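Local coordinates for protein extracellular serine protease (Aeromonas sobria, PDB 3HJR) that cleaves peptide bonds after paired basic residues, Lys-Lys or Lys-Arg, as a calcium-binding kexin-like serine protease, and probably acts as a virulence factor by attacking host plasma proteins, at residues A[461-466]-A[544-549]; A[441-446]-A[586-591]; A[474-479]-A[530-535]. One frame throughout, in Å; residues are numbered along the deposited sequence.

Interaction 1 of 3, residues A[461-466]-A[544-549]; sequences SSTTRI and QGTWRL
Ile466 and Trp547 carry the tight side of this antiparallel strand pair. CG1 of Ile466 comes within 3.7 Å of CD1 of Trp547, with CG1 beside the backbone N (chi1 -69°). The indole N-H is bonded to Ala543 O, which helps hold the ring's rotation, and Phe538 meets it edge-to-face. Six backbone hydrogen bonds run down the ladder; Leu549 N to Ser462 O, at 2.8 Å, lies almost in line with the carbonyl.

The face bearing Thr463, Arg465, Thr546 and Arg548 is looser and more solvent-accessible. There the Arg548 chain runs alongside Thr463, and bends at chi3 (52°) to lay one guanidinium face on Thr463 CG2, 3.7 Å from Arg548 NH1; Arg548 NE forms a salt bridge with Glu550. A water sits 2.7 Å from Thr546 OG1 and takes a weak, long bond from Arg465 NE, in the guanidinium plane.

Strand 460-466 is an outermost strand of a four-stranded sheet, with 545-553 beside it and 489-494 next. The face of Ser462, Thr464, Ile466, Trp547 and Leu549 packs against strands 436-444, 583-594 and 472-482 of the P-domain's other sheet.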
loop_
_atom_site.group_PDB
_atom_site.type_symbol
_atom_site.label_atom_id
_atom_site.label_comp_id
_atom_site.label_asym_id
_atom_site.label_seq_id
_atom_site.Cartn_x
_atom_site.Cartn_y
_atom_site.Cartn_z
ATOM N N SER A 461 24.922 0.059 16.381
ATOM C CA SER A 461 24.892 1.151 15.410
ATOM C C SER A 461 25.996 0.988 14.395
ATOM O O SER A 461 27.108 0.550 14.712
ATOM C CB SER A 461 25.088 2.478 16.133
ATOM O OG SER A 461 26.340 2.479 16.779
ATOM N N SER A 462 25.685 1.394 13.184
ATOM C CA SER A 462 26.667 1.460 12.116
ATOM C C SER A 462 26.314 2.690 11.325
ATOM O O SER A 462 25.126 2.996 11.168
ATOM C CB SER A 462 26.584 0.228 11.224
ATOM O OG SER A 462 27.592 0.264 10.220
ATOM N N THR A 463 27.342 3.382 10.821
ATOM C CA THR A 463 27.158 4.696 10.246
ATOM C C THR A 463 27.832 4.855 8.901
ATOM O O THR A 463 28.779 4.146 8.555
ATOM C CB THR A 463 27.685 5.789 11.188
ATOM O OG1 THR A 463 29.102 5.634 11.432
ATOM C CG2 THR A 463 27.011 5.714 12.584
ATOM N N THR A 464 27.333 5.818 8.153
ATOM C CA THR A 464 27.961 6.256 6.911
ATOM C C THR A 464 27.654 7.719 6.656
ATOM O O THR A 464 26.546 8.167 6.918
ATOM C CB THR A 464 27.516 5.390 5.688
ATOM O OG1 THR A 464 28.289 5.743 4.527
ATOM C CG2 THR A 464 26.062 5.655 5.311
ATOM N N ARG A 465 28.628 8.452 6.134
ATOM C CA ARG A 465 28.448 9.874 5.872
ATOM C C ARG A 465 28.143 10.104 4.438
ATOM O O ARG A 465 28.895 9.682 3.565
ATOM C CB ARG A 465 29.674 10.705 6.261
ATOM C CG ARG A 465 29.391 12.211 6.297
ATOM C CD ARG A 465 30.474 13.050 6.957
ATOM N NE ARG A 465 30.146 14.474 6.868
ATOM C CZ ARG A 465 30.435 15.248 5.849
ATOM N NH1 ARG A 465 30.092 16.540 5.885
ATOM N NH2 ARG A 465 31.060 14.760 4.777
ATOM N N ILE A 466 27.033 10.788 4.208
ATOM C CA ILE A 466 26.698 11.311 2.892
ATOM C C ILE A 466 27.337 12.694 2.778
ATOM O O ILE A 466 27.006 13.608 3.539
ATOM C CB ILE A 466 25.156 11.389 2.739
ATOM C CG1 ILE A 466 24.529 9.968 2.670
ATOM C CG2 ILE A 466 24.757 12.188 1.486
ATOM C CD1 ILE A 466 24.864 9.207 1.400
ATOM N N GLN A 544 23.065 15.713 3.796
ATOM C CA GLN A 544 24.490 15.759 4.097
ATOM C C GLN A 544 24.720 15.509 5.555
ATOM O O GLN A 544 24.050 16.100 6.388
ATOM C CB GLN A 544 25.079 17.120 3.716
ATOM C CG GLN A 544 26.560 17.203 3.820
ATOM C CD GLN A 544 27.042 18.575 3.492
ATOM O OE1 GLN A 544 26.742 19.522 4.222
ATOM N NE2 GLN A 544 27.777 18.702 2.409
ATOM N N GLY A 545 25.650 14.605 5.866
ATOM C CA GLY A 545 25.907 14.224 7.238
ATOM C C GLY A 545 25.863 12.729 7.457
ATOM O O GLY A 545 25.729 11.945 6.541
ATOM N N THR A 546 25.943 12.346 8.717
ATOM C CA THR A 546 26.024 10.960 9.088
ATOM C C THR A 546 24.652 10.359 9.298
ATOM O O THR A 546 23.848 10.871 10.113
ATOM C CB THR A 546 26.900 10.815 10.327
ATOM O OG1 THR A 546 28.256 11.128 9.983
ATOM C CG2 THR A 546 26.940 9.384 10.812
ATOM N N TRP A 547 24.399 9.286 8.555
ATOM C CA TRP A 547 23.205 8.450 8.729
ATOM C C TRP A 547 23.583 7.209 9.554
ATOM O O TRP A 547 24.684 6.640 9.394
ATOM C CB TRP A 547 22.662 8.032 7.361
ATOM C CG TRP A 547 22.115 9.158 6.557
ATOM C CD1 TRP A 547 22.824 10.107 5.901
ATOM C CD2 TRP A 547 20.733 9.463 6.352
ATOM N NE1 TRP A 547 21.970 11.003 5.300
ATOM C CE2 TRP A 547 20.679 10.628 5.570
ATOM C CE3 TRP A 547 19.527 8.888 6.794
ATOM C CZ2 TRP A 547 19.478 11.208 5.178
ATOM C CZ3 TRP A 547 18.344 9.449 6.406
ATOM C CH2 TRP A 547 18.324 10.614 5.592
ATOM N N ARG A 548 22.666 6.762 10.414
ATOM C CA ARG A 548 22.954 5.677 11.338
ATOM C C ARG A 548 21.910 4.576 11.221
ATOM O O ARG A 548 20.710 4.834 11.372
ATOM C CB ARG A 548 22.947 6.168 12.773
ATOM C CG ARG A 548 23.658 7.472 13.076
ATOM C CD ARG A 548 23.441 7.954 14.516
ATOM N NE ARG A 548 23.771 6.896 15.459
ATOM C CZ ARG A 548 24.968 6.662 15.966
ATOM N NH1 ARG A 548 26.005 7.422 15.657
ATOM N NH2 ARG A 548 25.132 5.651 16.797
ATOM N N LEU A 549 22.375 3.360 10.990
ATOM C CA LEU A 549 21.542 2.178 11.101
ATOM C C LEU A 549 21.647 1.710 12.525
ATOM O O LEU A 549 22.732 1.586 13.057
ATOM C CB LEU A 549 22.008 1.077 10.159
ATOM C CG LEU A 549 21.041 -0.104 10.119
ATOM C CD1 LEU A 549 19.816 0.258 9.278
ATOM C CD2 LEU A 549 21.715 -1.361 9.552
HETATM O O HOH W 1 28.695 13.833 9.825
#

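Interaction 2 of 3, residues A[441-446]-A[586-591]; sequences QKINVT and ISWSLR
A two-stranded antiparallel ladder in the C-terminal P-domain, a jelly-roll beta-sandwich in this family, joins strand 436-444 to strand 583-594, within a sheet whose inward face packs on strand 460-466. Gln441 and Leu590, then Ile443 and Trp588, are the hydrogen-bonded pairs; Lys442 with Ser589 and Asn444 with Ser587 are the non-hydrogen-bonded ones. Ile443 N gives the shortest backbone bond, 2.8 Å to Trp588 O. Beyond the strand end the ladder gains one more rung, from Val445 N to Ile586 O at 3.0 Å, with the donor standing above the carbonyl plane. On its other edge strand 583-594 forms a classic beta bulge against strand 472-482, Ile586 and Ser587 both facing Ser480.

On the inner face the Trp588 indole lies alongside Ile443, both side chains pointing the same way. Trp588 CG sits between its own backbone N and carbonyl carbon (chi1 76°), bringing NE1 to 3.7 Å from Ile443 CB, while the N-H makes a weak hydrogen bond to Ser462 OG. Gln441 sends an extended chain from the same face, and its NE2 is held by two acceptors, Thr464 OG1 and Arg465 O.

The other face is more polar and its outer part more exposed. Lys442 leaves the backbone with CG anti to N (chi1 -174°), passing across Ser589 so that its CG lies 3.3 Å from Ser589 OG. The chain then bends at chi3 and chi4 and turns its amine toward Ser587, two residues before Ser589, where Lys442 NZ lies 3.1 Å from Ser587 OG, at an angle too poor for a hydrogen bond.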
loop_
_atom_site.group_PDB
_atom_site.type_symbol
_atom_site.label_atom_id
_atom_site.label_comp_id
_atom_site.label_asym_id
_atom_site.label_seq_id
_atom_site.Cartn_x
_atom_site.Cartn_y
_atom_site.Cartn_z
ATOM N N GLN A 441 26.080 3.506 -0.692
ATOM C CA GLN A 441 27.224 3.499 0.220
ATOM C C GLN A 441 27.080 2.271 1.092
ATOM O O GLN A 441 26.132 2.165 1.878
ATOM C CB GLN A 441 27.307 4.776 1.090
ATOM C CG GLN A 441 27.410 6.010 0.196
ATOM C CD GLN A 441 27.864 7.287 0.846
ATOM O OE1 GLN A 441 27.969 8.291 0.154
ATOM N NE2 GLN A 441 28.111 7.281 2.157
ATOM N N LYS A 442 28.040 1.356 0.959
ATOM C CA LYS A 442 28.041 0.094 1.675
ATOM C C LYS A 442 29.080 0.067 2.785
ATOM O O LYS A 442 30.246 0.418 2.567
ATOM C CB LYS A 442 28.290 -1.075 0.705
ATOM C CG LYS A 442 28.152 -2.428 1.369
ATOM C CD LYS A 442 28.128 -3.567 0.333
ATOM C CE LYS A 442 28.855 -4.755 0.880
ATOM N NZ LYS A 442 28.006 -5.443 1.902
ATOM N N ILE A 443 28.630 -0.328 3.976
ATOM C CA ILE A 443 29.482 -0.532 5.126
ATOM C C ILE A 443 29.570 -2.023 5.448
ATOM O O ILE A 443 28.562 -2.693 5.658
ATOM C CB ILE A 443 28.919 0.210 6.368
ATOM C CG1 ILE A 443 28.789 1.720 6.093
ATOM C CG2 ILE A 443 29.737 -0.141 7.581
ATOM C CD1 ILE A 443 30.153 2.439 5.886
ATOM N N ASN A 444 30.788 -2.532 5.495
ATOM C CA ASN A 444 31.067 -3.921 5.840
ATOM C C ASN A 444 31.493 -3.930 7.284
ATOM O O ASN A 444 32.586 -3.483 7.598
ATOM C CB ASN A 444 32.182 -4.443 4.948
ATOM C CG ASN A 444 31.828 -4.367 3.493
ATOM O OD1 ASN A 444 30.853 -4.980 3.069
ATOM N ND2 ASN A 444 32.605 -3.619 2.712
ATOM N N VAL A 445 30.631 -4.398 8.184
ATOM C CA VAL A 445 30.912 -4.236 9.606
ATOM C C VAL A 445 31.754 -5.372 10.198
ATOM O O VAL A 445 31.577 -6.551 9.869
ATOM C CB VAL A 445 29.646 -3.874 10.489
ATOM C CG1 VAL A 445 28.407 -3.504 9.658
ATOM C CG2 VAL A 445 29.328 -4.906 11.537
ATOM N N THR A 446 32.697 -4.980 11.055
ATOM C CA THR A 446 33.672 -5.892 11.651
ATOM C C THR A 446 33.838 -5.647 13.151
ATOM O O THR A 446 33.312 -4.687 13.702
ATOM C CB THR A 446 35.045 -5.698 10.983
ATOM O OG1 THR A 446 35.446 -4.329 11.124
ATOM C CG2 THR A 446 34.974 -5.897 9.472
ATOM N N ILE A 586 26.290 -7.779 9.706
ATOM C CA ILE A 586 27.267 -8.151 8.693
ATOM C C ILE A 586 27.564 -6.965 7.766
ATOM O O ILE A 586 28.718 -6.609 7.560
ATOM C CB ILE A 586 26.751 -9.353 7.864
ATOM C CG1 ILE A 586 26.681 -10.626 8.725
ATOM C CG2 ILE A 586 27.639 -9.586 6.651
ATOM C CD1 ILE A 586 25.720 -11.652 8.191
ATOM N N SER A 587 26.531 -6.385 7.167
ATOM C CA SER A 587 26.730 -5.219 6.320
ATOM C C SER A 587 25.428 -4.488 6.115
ATOM O O SER A 587 24.342 -5.028 6.321
ATOM C CB SER A 587 27.275 -5.618 4.947
ATOM O OG SER A 587 26.306 -6.397 4.256
ATOM N N TRP A 588 25.535 -3.244 5.687
ATOM C CA TRP A 588 24.372 -2.514 5.226
ATOM C C TRP A 588 24.747 -1.501 4.160
ATOM O O TRP A 588 25.897 -1.093 4.058
ATOM C CB TRP A 588 23.629 -1.883 6.397
ATOM C CG TRP A 588 24.252 -0.662 6.982
ATOM C CD1 TRP A 588 25.406 -0.602 7.707
ATOM C CD2 TRP A 588 23.748 0.676 6.917
ATOM N NE1 TRP A 588 25.650 0.691 8.094
ATOM C CE2 TRP A 588 24.658 1.499 7.619
ATOM C CE3 TRP A 588 22.637 1.272 6.307
ATOM C CZ2 TRP A 588 24.473 2.881 7.764
ATOM C CZ3 TRP A 588 22.444 2.653 6.458
ATOM C CH2 TRP A 588 23.361 3.437 7.177
ATOM N N SER A 589 23.756 -1.093 3.370
ATOM C CA SER A 589 23.987 -0.156 2.278
ATOM C C SER A 589 22.915 0.934 2.362
ATOM O O SER A 589 21.773 0.664 2.766
ATOM C CB SER A 589 23.896 -0.869 0.925
ATOM O OG SER A 589 25.038 -1.694 0.644
ATOM N N LEU A 590 23.274 2.156 1.962
ATOM C CA LEU A 590 22.334 3.305 2.016
ATOM C C LEU A 590 22.259 3.948 0.655
ATOM O O LEU A 590 23.290 4.216 0.054
ATOM C CB LEU A 590 22.781 4.355 3.040
ATOM C CG LEU A 590 21.992 5.681 3.061
ATOM C CD1 LEU A 590 20.552 5.471 3.545
ATOM C CD2 LEU A 590 22.749 6.716 3.921
ATOM N N ARG A 591 21.040 4.232 0.196
ATOM C CA ARG A 591 20.843 4.958 -1.056
ATOM C C ARG A 591 19.874 6.103 -0.804
ATOM O O ARG A 591 18.732 5.898 -0.388
ATOM C CB ARG A 591 20.270 4.085 -2.127
ATOM C CG ARG A 591 20.151 4.808 -3.396
ATOM C CD ARG A 591 19.197 4.123 -4.290
ATOM N NE ARG A 591 19.684 4.064 -5.621
ATOM C CZ ARG A 591 19.193 3.241 -6.536
ATOM N NH1 ARG A 591 19.715 3.254 -7.737
ATOM N NH2 ARG A 591 18.193 2.396 -6.242
#

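Interaction 3 of 3, residues A[474-479]-A[530-535]; sequences AVQVMV and DMRMLS
Val475 with Ser535, Val477 with Met533 and Val479 with Met531 form the hydrogen-bonded pairs of this antiparallel ladder, each closed by two backbone bonds. The shortest is Val477 N to Met533 O at 2.8 Å. At one end Asp530, in a left-handed backbone conformation, and Met531 both face Val479, a G1 beta bulge.

Apolar contacts lie on both faces. On the valine face, Met533 bends at chi3 (-83°) and swings its methyl across to Val479, where CE meets CG1 at 3.3 Å, tighter than normal van der Waals contact. On the opposite face, Leu534 CD1 packs 3.9 Å from Gln476 CG and also touches Ala474 CB. Met478 bends at chi3 and brings CE to 3.1 Å from Asp530 O, beside Asp530 CB.

On that second face Gln476 and Arg532 run side by side with amide and guanidinium planes 16° apart, Gln476 NE2 3.9 Å from Arg532 CD. Gln476 OE1 takes a bond from Arg591 NH2 of strand 583-594, while Gln476 NE2 and the Arg532 guanidinium turn to the subtilisin domain: Gln476 NE2 to Ser251 O, Arg532 NE to Ser251 OG, NH1 to Pro248 O and NH2 in a salt bridge with Asp197.

Val475, Val477 and Val479, with Met531 and Met533, thus face the P-domain core, while the other face is mixed: its buried guanidinium, charge probably balanced by Asp197, ties this strand pair to the catalytic domain.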
loop_
_atom_site.group_PDB
_atom_site.type_symbol
_atom_site.label_atom_id
_atom_site.label_comp_id
_atom_site.label_asym_id
_atom_site.label_seq_id
_atom_site.Cartn_x
_atom_site.Cartn_y
_atom_site.Cartn_z
ATOM N N ALA A 474 13.379 10.039 -0.582
ATOM C CA ALA A 474 13.282 8.726 0.051
ATOM C C ALA A 474 14.676 8.150 0.276
ATOM O O ALA A 474 15.658 8.523 -0.396
ATOM C CB ALA A 474 12.474 7.773 -0.817
ATOM N N VAL A 475 14.752 7.209 1.207
ATOM C CA VAL A 475 15.984 6.480 1.413
ATOM C C VAL A 475 15.709 5.009 1.360
ATOM O O VAL A 475 14.684 4.541 1.860
ATOM C CB VAL A 475 16.626 6.824 2.759
ATOM C CG1 VAL A 475 17.054 8.304 2.786
ATOM C CG2 VAL A 475 15.705 6.521 3.883
ATOM N N GLN A 476 16.628 4.285 0.730
ATOM C CA GLN A 476 16.606 2.835 0.680
ATOM C C GLN A 476 17.781 2.323 1.486
ATOM O O GLN A 476 18.852 2.919 1.508
ATOM C CB GLN A 476 16.715 2.341 -0.761
ATOM C CG GLN A 476 15.502 2.619 -1.641
ATOM C CD GLN A 476 15.791 2.261 -3.070
ATOM O OE1 GLN A 476 16.843 2.650 -3.612
ATOM N NE2 GLN A 476 14.899 1.477 -3.691
ATOM N N VAL A 477 17.568 1.202 2.154
ATOM C CA VAL A 477 18.613 0.522 2.870
ATOM C C VAL A 477 18.579 -0.937 2.390
ATOM O O VAL A 477 17.508 -1.435 2.047
ATOM C CB VAL A 477 18.326 0.707 4.379
ATOM C CG1 VAL A 477 19.000 -0.305 5.308
ATOM C CG2 VAL A 477 18.679 2.153 4.788
ATOM N N MET A 478 19.734 -1.598 2.348
ATOM C CA MET A 478 19.797 -3.072 2.350
ATOM C C MET A 478 20.542 -3.514 3.595
ATOM O O MET A 478 21.523 -2.889 3.992
ATOM C CB MET A 478 20.545 -3.608 1.140
ATOM C CG MET A 478 19.915 -3.244 -0.194
ATOM S SD MET A 478 20.565 -4.152 -1.582
ATOM C CE MET A 478 19.134 -5.355 -1.908
ATOM N N VAL A 479 20.105 -4.589 4.226
ATOM C CA VAL A 479 20.726 -5.013 5.481
ATOM C C VAL A 479 21.042 -6.494 5.465
ATOM O O VAL A 479 20.243 -7.285 4.982
ATOM C CB VAL A 479 19.843 -4.689 6.689
ATOM C CG1 VAL A 479 18.509 -5.388 6.582
ATOM C CG2 VAL A 479 20.516 -5.052 8.009
ATOM N N ASP A 530 20.825 -8.861 2.394
ATOM C CA ASP A 530 20.496 -7.797 1.459
ATOM C C ASP A 530 18.980 -7.538 1.448
ATOM O O ASP A 530 18.403 -7.319 0.361
ATOM C CB ASP A 530 21.037 -8.141 0.059
ATOM C CG ASP A 530 22.517 -7.852 -0.088
ATOM O OD1 ASP A 530 23.099 -7.133 0.740
ATOM O OD2 ASP A 530 23.181 -8.284 -1.057
ATOM N N MET A 531 18.339 -7.608 2.628
ATOM C CA MET A 531 16.913 -7.287 2.695
ATOM C C MET A 531 16.757 -5.783 2.490
ATOM O O MET A 531 17.357 -5.013 3.221
ATOM C CB MET A 531 16.263 -7.667 4.022
ATOM C CG MET A 531 14.767 -7.456 3.972
ATOM S SD MET A 531 13.949 -7.958 5.490
ATOM C CE MET A 531 12.754 -6.684 5.671
ATOM N N ARG A 532 15.933 -5.387 1.524
ATOM C CA ARG A 532 15.683 -3.973 1.216
ATOM C C ARG A 532 14.509 -3.401 2.023
ATOM O O ARG A 532 13.462 -4.058 2.201
ATOM C CB ARG A 532 15.482 -3.768 -0.300
ATOM C CG ARG A 532 15.581 -2.296 -0.748
ATOM C CD ARG A 532 15.509 -2.125 -2.233
ATOM N NE ARG A 532 14.295 -2.698 -2.785
ATOM C CZ ARG A 532 14.059 -2.890 -4.062
ATOM N NH1 ARG A 532 12.930 -3.443 -4.453
ATOM N NH2 ARG A 532 14.957 -2.561 -4.965
ATOM N N MET A 533 14.707 -2.177 2.542
ATOM C CA MET A 533 13.656 -1.387 3.189
ATOM C C MET A 533 13.738 0.058 2.702
ATOM O O MET A 533 14.810 0.504 2.266
ATOM C CB MET A 533 13.809 -1.401 4.690
ATOM C CG MET A 533 13.714 -2.788 5.273
ATOM S SD MET A 533 14.440 -3.019 6.864
ATOM C CE MET A 533 16.033 -3.258 6.490
ATOM N N LEU A 534 12.631 0.784 2.806
ATOM C CA LEU A 534 12.574 2.199 2.387
ATOM C C LEU A 534 11.853 3.014 3.453
ATOM O O LEU A 534 10.941 2.538 4.102
ATOM C CB LEU A 534 11.914 2.346 0.991
ATOM C CG LEU A 534 11.691 3.767 0.391
ATOM C CD1 LEU A 534 11.793 3.769 -1.132
ATOM C CD2 LEU A 534 10.304 4.327 0.787
ATOM N N SER A 535 12.268 4.260 3.633
ATOM C CA SER A 535 11.565 5.190 4.471
ATOM C C SER A 535 11.266 6.476 3.716
ATOM O O SER A 535 12.152 7.040 3.037
ATOM C CB SER A 535 12.415 5.546 5.669
ATOM O OG SER A 535 11.712 6.427 6.533
#

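The three contacts belong to one P-domain and nest along the chain: interaction 3 lies inside the loop closed by interaction 1, and that inside the loop closed by interaction 2. Interactions 2 and 3 share a sheet, strands 583-594 and 472-482 being neighbours; Arg591 N to Gln476 O and Ser589 N to Met478 O, both 2.9 Å, stitch them together, with centres about 11 Å apart. Interaction 1 lies in the facing sheet, its centre about 10 Å from that of interaction 2 and 14 Å from that of interaction 3; Trp547 CH2 packs 3.9 Å from Val475 CG1. All three lie away from the charge-relay residues and calcium sites.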